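Local coordinates for protein ubiquinone biosynthesis accessory factor UbiJ (Escherichia coli, PDB 6H6O) that is required for aerobic ubiquinone biosynthesis, binding hydrophobic biosynthetic intermediates through its SCP2 domain and keeping the Ubi complex stable, at residues 29-43 with 118-131. Residues are numbered along the deposited sequence; the frame is centred on the assembly and turned at random. Where two conformers were deposited one is given.
Sequences FLYRSPALKTARSRL and NFVALADLAEFDPA. With CA (calcium ion), chain G; CA (calcium ion), chain H.
Asp129 OD2 is gripped twice: Ser33 OG donates to it at 2.6 Å, on the syn side and 15° out of the carboxylate plane, and a calcium-bound water donates as well. Ser33 OG also accepts from Ala35 N, an ST turn, so one hydroxyl ties the 3-10 segment 34-36, through Ala35 N, to the residues after helix 113-128. In this SCP2 domain helix 37-41 runs nearly antiparallel to the 118-128 part of helix 113-128, with an angle of 165° and a closest axis approach of 9.4 Å. Calcium takes the backbone O atoms of Ala126, Asp129 and Ala131; a second water on the same ion donates to Phe29 O, linking both segments to the metal. Replacing Asp129 by alanine is likely to leave Ser33 OG without its acceptor and the calcium-bound water without its second-shell partner. Knob-into-hole packing places Leu30 among Phe119, Leu122, Ala123 and Ala126, its CD2 lying 3.8 Å from Ala126 CB. Ala126 CB also forms a CH-pi contact over one face of the Phe29 ring, 4.1 Å from its centroid, while Phe14 of the second subunit meets the same ring. Leu122 CD1 lies 3.7 Å from Arg40 CG. Toward the N-terminal end of segment 118-131 the side chains of Arg42 and Asn118 cross at roughly a right angle, and one water accepts from Arg42 NE at 2.8 Å while donating to Ala39 O and Asn118 O.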
loop_
_atom_site.group_PDB
_atom_site.type_symbol
_atom_site.label_atom_id
_atom_site.label_comp_id
_atom_site.label_asym_id
_atom_site.label_seq_id
_atom_site.Cartn_x
_atom_site.Cartn_y
_atom_site.Cartn_z
ATOM N N PHE A 29 7.108 11.615 -4.131
ATOM C CA PHE A 29 7.019 11.299 -5.558
ATOM C C PHE A 29 6.519 12.463 -6.440
ATOM O O PHE A 29 7.086 12.719 -7.520
ATOM C CB PHE A 29 6.155 10.038 -5.758
ATOM C CG PHE A 29 6.040 9.511 -7.173
ATOM C CD1 PHE A 29 7.167 9.068 -7.866
ATOM C CD2 PHE A 29 4.801 9.428 -7.800
ATOM C CE1 PHE A 29 7.056 8.552 -9.167
ATOM C CE2 PHE A 29 4.695 8.940 -9.113
ATOM C CZ PHE A 29 5.820 8.504 -9.783
ATOM N N LEU A 30 5.508 13.191 -5.951
ATOM C CA LEU A 30 4.812 14.229 -6.706
ATOM C C LEU A 30 5.138 15.667 -6.364
ATOM O O LEU A 30 5.072 16.505 -7.258
ATOM C CB LEU A 30 3.283 14.031 -6.585
ATOM C CG LEU A 30 2.705 12.663 -6.998
ATOM C CD1 LEU A 30 1.231 12.595 -6.671
ATOM C CD2 LEU A 30 2.942 12.352 -8.515
ATOM N N TYR A 31 5.459 15.974 -5.102
ATOM C CA TYR A 31 5.668 17.358 -4.668
ATOM C C TYR A 31 7.105 17.792 -4.427
ATOM O O TYR A 31 7.337 18.985 -4.192
ATOM C CB TYR A 31 4.848 17.618 -3.393
ATOM C CG TYR A 31 3.408 17.946 -3.682
ATOM C CD1 TYR A 31 2.472 16.936 -3.907
ATOM C CD2 TYR A 31 2.978 19.269 -3.758
ATOM C CE1 TYR A 31 1.141 17.240 -4.195
ATOM C CE2 TYR A 31 1.649 19.581 -4.000
ATOM C CZ TYR A 31 0.735 18.566 -4.213
ATOM O OH TYR A 31 -0.567 18.887 -4.441
ATOM N N ARG A 32 8.062 16.858 -4.448
ATOM C CA ARG A 32 9.457 17.207 -4.170
ATOM C C ARG A 32 10.082 18.039 -5.316
ATOM O O ARG A 32 10.853 18.957 -5.041
ATOM C CB ARG A 32 10.278 15.930 -3.916
ATOM C CG ARG A 32 11.730 16.140 -3.515
ATOM C CD ARG A 32 12.368 14.810 -3.155
ATOM N NE ARG A 32 13.789 14.951 -2.824
ATOM C CZ ARG A 32 14.262 15.156 -1.597
ATOM N NH1 ARG A 32 15.568 15.280 -1.395
ATOM N NH2 ARG A 32 13.433 15.250 -0.564
ATOM N N SER A 33 9.745 17.721 -6.575
ATOM C CA SER A 33 10.359 18.417 -7.702
ATOM C C SER A 33 9.656 19.715 -8.108
ATOM O O SER A 33 8.490 19.682 -8.510
ATOM C CB SER A 33 10.502 17.495 -8.900
ATOM O OG SER A 33 11.033 18.241 -9.987
ATOM N N PRO A 34 10.384 20.853 -8.125
ATOM C CA PRO A 34 9.757 22.107 -8.591
ATOM C C PRO A 34 9.419 22.104 -10.091
ATOM O O PRO A 34 8.582 22.911 -10.507
ATOM C CB PRO A 34 10.790 23.184 -8.247
ATOM C CG PRO A 34 12.074 22.472 -8.141
ATOM C CD PRO A 34 11.792 21.063 -7.719
ATOM N N ALA A 35 10.026 21.169 -10.900
ATOM C CA ALA A 35 9.736 21.085 -12.335
ATOM C C ALA A 35 8.257 20.723 -12.620
ATOM O O ALA A 35 7.756 21.026 -13.703
ATOM C CB ALA A 35 10.658 20.071 -13.009
ATOM N N LEU A 36 7.595 20.039 -11.668
ATOM C CA LEU A 36 6.200 19.590 -11.826
ATOM C C LEU A 36 5.126 20.617 -11.445
ATOM O O LEU A 36 3.926 20.306 -11.522
ATOM C CB LEU A 36 5.982 18.290 -11.034
ATOM C CG LEU A 36 6.881 17.111 -11.368
ATOM C CD1 LEU A 36 6.576 15.949 -10.460
ATOM C CD2 LEU A 36 6.728 16.694 -12.828
ATOM N N LYS A 37 5.544 21.818 -11.026
ATOM C CA LYS A 37 4.626 22.855 -10.553
ATOM C C LYS A 37 3.411 23.096 -11.468
ATOM O O LYS A 37 2.290 23.105 -10.967
ATOM C CB LYS A 37 5.360 24.170 -10.266
ATOM C CG LYS A 37 4.525 25.132 -9.411
ATOM C CD LYS A 37 5.211 26.447 -9.119
ATOM C CE LYS A 37 4.430 27.253 -8.105
ATOM N NZ LYS A 37 5.105 28.548 -7.813
ATOM N N THR A 38 3.610 23.239 -12.798
ATOM C CA THR A 38 2.455 23.520 -13.686
ATOM C C THR A 38 1.485 22.338 -13.778
ATOM O O THR A 38 0.273 22.548 -13.915
ATOM C CB THR A 38 2.880 24.011 -15.061
ATOM O OG1 THR A 38 3.578 22.961 -15.707
ATOM C CG2 THR A 38 3.716 25.292 -15.004
ATOM N N ALA A 39 2.013 21.097 -13.679
ATOM C CA ALA A 39 1.183 19.894 -13.705
ATOM C C ALA A 39 0.400 19.782 -12.389
ATOM O O ALA A 39 -0.776 19.432 -12.419
ATOM C CB ALA A 39 2.057 18.670 -13.908
ATOM N N ARG A 40 1.021 20.114 -11.244
ATOM C CA ARG A 40 0.309 20.077 -9.948
ATOM C C ARG A 40 -0.775 21.145 -9.863
ATOM O O ARG A 40 -1.814 20.896 -9.237
ATOM C CB ARG A 40 1.268 20.236 -8.776
ATOM C CG ARG A 40 2.167 19.020 -8.589
ATOM C CD ARG A 40 2.986 19.063 -7.311
ATOM N NE ARG A 40 3.746 20.309 -7.170
ATOM C CZ ARG A 40 5.060 20.427 -7.341
ATOM N NH1 ARG A 40 5.801 19.361 -7.633
ATOM N NH2 ARG A 40 5.645 21.605 -7.212
ATOM N N SER A 41 -0.562 22.317 -10.525
ATOM C CA SER A 41 -1.531 23.433 -10.474
ATOM C C SER A 41 -2.937 23.034 -10.909
ATOM O O SER A 41 -3.916 23.554 -10.371
ATOM C CB SER A 41 -1.039 24.631 -11.281
ATOM O OG SER A 41 -1.265 24.434 -12.666
ATOM N N ARG A 42 -3.027 22.071 -11.855
ATOM C CA ARG A 42 -4.298 21.552 -12.373
ATOM C C ARG A 42 -5.147 20.854 -11.279
ATOM O O ARG A 42 -6.347 20.706 -11.450
ATOM C CB ARG A 42 -4.017 20.559 -13.522
ATOM C CG ARG A 42 -3.451 21.248 -14.779
ATOM C CD ARG A 42 -3.516 20.370 -16.010
ATOM N NE ARG A 42 -2.566 19.261 -15.933
ATOM C CZ ARG A 42 -1.662 18.964 -16.864
ATOM N NH1 ARG A 42 -1.570 19.691 -17.970
ATOM N NH2 ARG A 42 -0.844 17.933 -16.696
ATOM N N LEU A 43 -4.518 20.416 -10.180
ATOM C CA LEU A 43 -5.173 19.698 -9.070
ATOM C C LEU A 43 -5.387 20.573 -7.829
ATOM O O LEU A 43 -5.972 20.092 -6.856
ATOM C CB LEU A 43 -4.335 18.456 -8.674
ATOM C CG LEU A 43 -4.283 17.342 -9.717
ATOM C CD1 LEU A 43 -3.153 16.353 -9.394
ATOM C CD2 LEU A 43 -5.614 16.586 -9.818
ATOM N N ASN A 118 -5.905 14.428 -14.679
ATOM C CA ASN A 118 -4.806 15.315 -14.267
ATOM C C ASN A 118 -3.886 14.620 -13.270
ATOM O O ASN A 118 -2.678 14.794 -13.345
ATOM C CB ASN A 118 -5.332 16.648 -13.723
ATOM C CG ASN A 118 -5.961 17.487 -14.816
ATOM O OD1 ASN A 118 -5.643 17.353 -15.993
ATOM N ND2 ASN A 118 -6.849 18.391 -14.460
ATOM N N PHE A 119 -4.448 13.795 -12.393
ATOM C CA PHE A 119 -3.656 13.033 -11.436
ATOM C C PHE A 119 -2.707 12.034 -12.168
ATOM O O PHE A 119 -1.501 11.995 -11.884
ATOM C CB PHE A 119 -4.562 12.321 -10.416
ATOM C CG PHE A 119 -3.778 11.529 -9.399
ATOM C CD1 PHE A 119 -3.028 12.174 -8.416
ATOM C CD2 PHE A 119 -3.726 10.146 -9.466
ATOM C CE1 PHE A 119 -2.278 11.446 -7.480
ATOM C CE2 PHE A 119 -2.961 9.415 -8.541
ATOM C CZ PHE A 119 -2.265 10.076 -7.537
ATOM N N VAL A 120 -3.262 11.261 -13.115
ATOM C CA VAL A 120 -2.532 10.281 -13.939
ATOM C C VAL A 120 -1.453 11.012 -14.799
ATOM O O VAL A 120 -0.302 10.564 -14.854
ATOM C CB VAL A 120 -3.527 9.394 -14.755
ATOM C CG1 VAL A 120 -2.808 8.514 -15.791
ATOM C CG2 VAL A 120 -4.401 8.553 -13.816
ATOM N N ALA A 121 -1.820 12.167 -15.400
ATOM C CA ALA A 121 -0.896 13.006 -16.178
ATOM C C ALA A 121 0.266 13.465 -15.273
ATOM O O ALA A 121 1.420 13.410 -15.698
ATOM C CB ALA A 121 -1.628 14.205 -16.749
ATOM N N LEU A 122 -0.030 13.893 -14.025
ATOM C CA LEU A 122 0.986 14.304 -13.048
ATOM C C LEU A 122 1.911 13.139 -12.698
ATOM O O LEU A 122 3.135 13.328 -12.735
ATOM C CB LEU A 122 0.350 14.922 -11.771
ATOM C CG LEU A 122 1.278 15.194 -10.569
ATOM C CD1 LEU A 122 2.420 16.154 -10.922
ATOM C CD2 LEU A 122 0.484 15.696 -9.361
ATOM N N ALA A 123 1.358 11.939 -12.396
ATOM C CA ALA A 123 2.184 10.764 -12.079
ATOM C C ALA A 123 3.096 10.393 -13.272
ATOM O O ALA A 123 4.268 10.042 -13.063
ATOM C CB ALA A 123 1.299 9.585 -11.692
ATOM N N ASP A 124 2.556 10.507 -14.511
ATOM C CA ASP A 124 3.308 10.231 -15.742
ATOM C C ASP A 124 4.499 11.210 -15.855
ATOM O O ASP A 124 5.630 10.784 -16.076
ATOM C CB ASP A 124 2.389 10.347 -16.970
ATOM C CG ASP A 124 2.955 9.743 -18.256
ATOM O OD1 ASP A 124 3.994 9.054 -18.182
ATOM O OD2 ASP A 124 2.346 9.954 -19.335
ATOM N N LEU A 125 4.254 12.508 -15.583
ATOM C CA LEU A 125 5.310 13.516 -15.649
ATOM C C LEU A 125 6.301 13.366 -14.502
ATOM O O LEU A 125 7.482 13.673 -14.683
ATOM C CB LEU A 125 4.714 14.922 -15.704
ATOM C CG LEU A 125 4.011 15.258 -17.047
ATOM C CD1 LEU A 125 3.211 16.534 -16.943
ATOM C CD2 LEU A 125 5.015 15.379 -18.209
ATOM N N ALA A 126 5.838 12.861 -13.333
ATOM C CA ALA A 126 6.711 12.630 -12.176
ATOM C C ALA A 126 7.731 11.518 -12.429
ATOM O O ALA A 126 8.829 11.521 -11.857
ATOM C CB ALA A 126 5.886 12.356 -10.915
ATOM N N GLU A 127 7.359 10.570 -13.294
ATOM C CA GLU A 127 8.245 9.488 -13.716
ATOM C C GLU A 127 9.227 10.027 -14.773
ATOM O O GLU A 127 10.408 9.660 -14.763
ATOM C CB GLU A 127 7.415 8.349 -14.298
ATOM C CG GLU A 127 8.142 7.017 -14.353
ATOM C CD GLU A 127 7.426 5.918 -15.119
ATOM O OE1 GLU A 127 6.457 6.225 -15.852
ATOM O OE2 GLU A 127 7.857 4.747 -15.006
ATOM N N PHE A 128 8.733 10.910 -15.689
ATOM C CA PHE A 128 9.560 11.528 -16.734
ATOM C C PHE A 128 10.675 12.375 -16.116
ATOM O O PHE A 128 11.817 12.348 -16.572
ATOM C CB PHE A 128 8.682 12.388 -17.681
ATOM C CG PHE A 128 9.393 13.561 -18.335
ATOM C CD1 PHE A 128 10.270 13.362 -19.401
ATOM C CD2 PHE A 128 9.204 14.857 -17.868
ATOM C CE1 PHE A 128 10.948 14.439 -19.980
ATOM C CE2 PHE A 128 9.893 15.932 -18.437
ATOM C CZ PHE A 128 10.760 15.716 -19.490
ATOM N N ASP A 129 10.303 13.201 -15.145
ATOM C CA ASP A 129 11.208 14.107 -14.475
ATOM C C ASP A 129 12.150 13.292 -13.546
ATOM O O ASP A 129 11.666 12.688 -12.599
ATOM C CB ASP A 129 10.408 15.170 -13.719
ATOM C CG ASP A 129 11.263 16.043 -12.856
ATOM O OD1 ASP A 129 12.370 16.356 -13.265
ATOM O OD2 ASP A 129 10.818 16.399 -11.763
ATOM N N PRO A 130 13.474 13.289 -13.797
ATOM C CA PRO A 130 14.389 12.454 -12.973
ATOM C C PRO A 130 14.616 12.921 -11.526
ATOM O O PRO A 130 15.210 12.168 -10.755
ATOM C CB PRO A 130 15.686 12.425 -13.786
ATOM C CG PRO A 130 15.654 13.662 -14.609
ATOM C CD PRO A 130 14.199 13.956 -14.899
ATOM N N ALA A 131 14.137 14.117 -11.139
ATOM C CA ALA A 131 14.269 14.612 -9.763
ATOM C C ALA A 131 13.401 13.808 -8.781
ATOM O O ALA A 131 12.383 13.225 -9.167
ATOM C CB ALA A 131 13.899 16.079 -9.694
HETATM CA CA CA G . 10.577 12.121 -10.616
HETATM CA CA CA H . 4.041 6.523 -17.340
HETATM O O HOH W 1 9.431 11.830 -8.544
HETATM O O HOH W 2 -1.684 17.444 -14.054
HETATM O O HOH W 3 -8.072 18.650 -12.019
HETATM O O HOH W 4 9.772 14.298 -10.362
HETATM O O HOH W 5 11.432 9.998 -10.802
HETATM O O HOH W 6 3.015 6.784 -14.981
HETATM O O HOH W 7 5.739 7.029 -19.203
#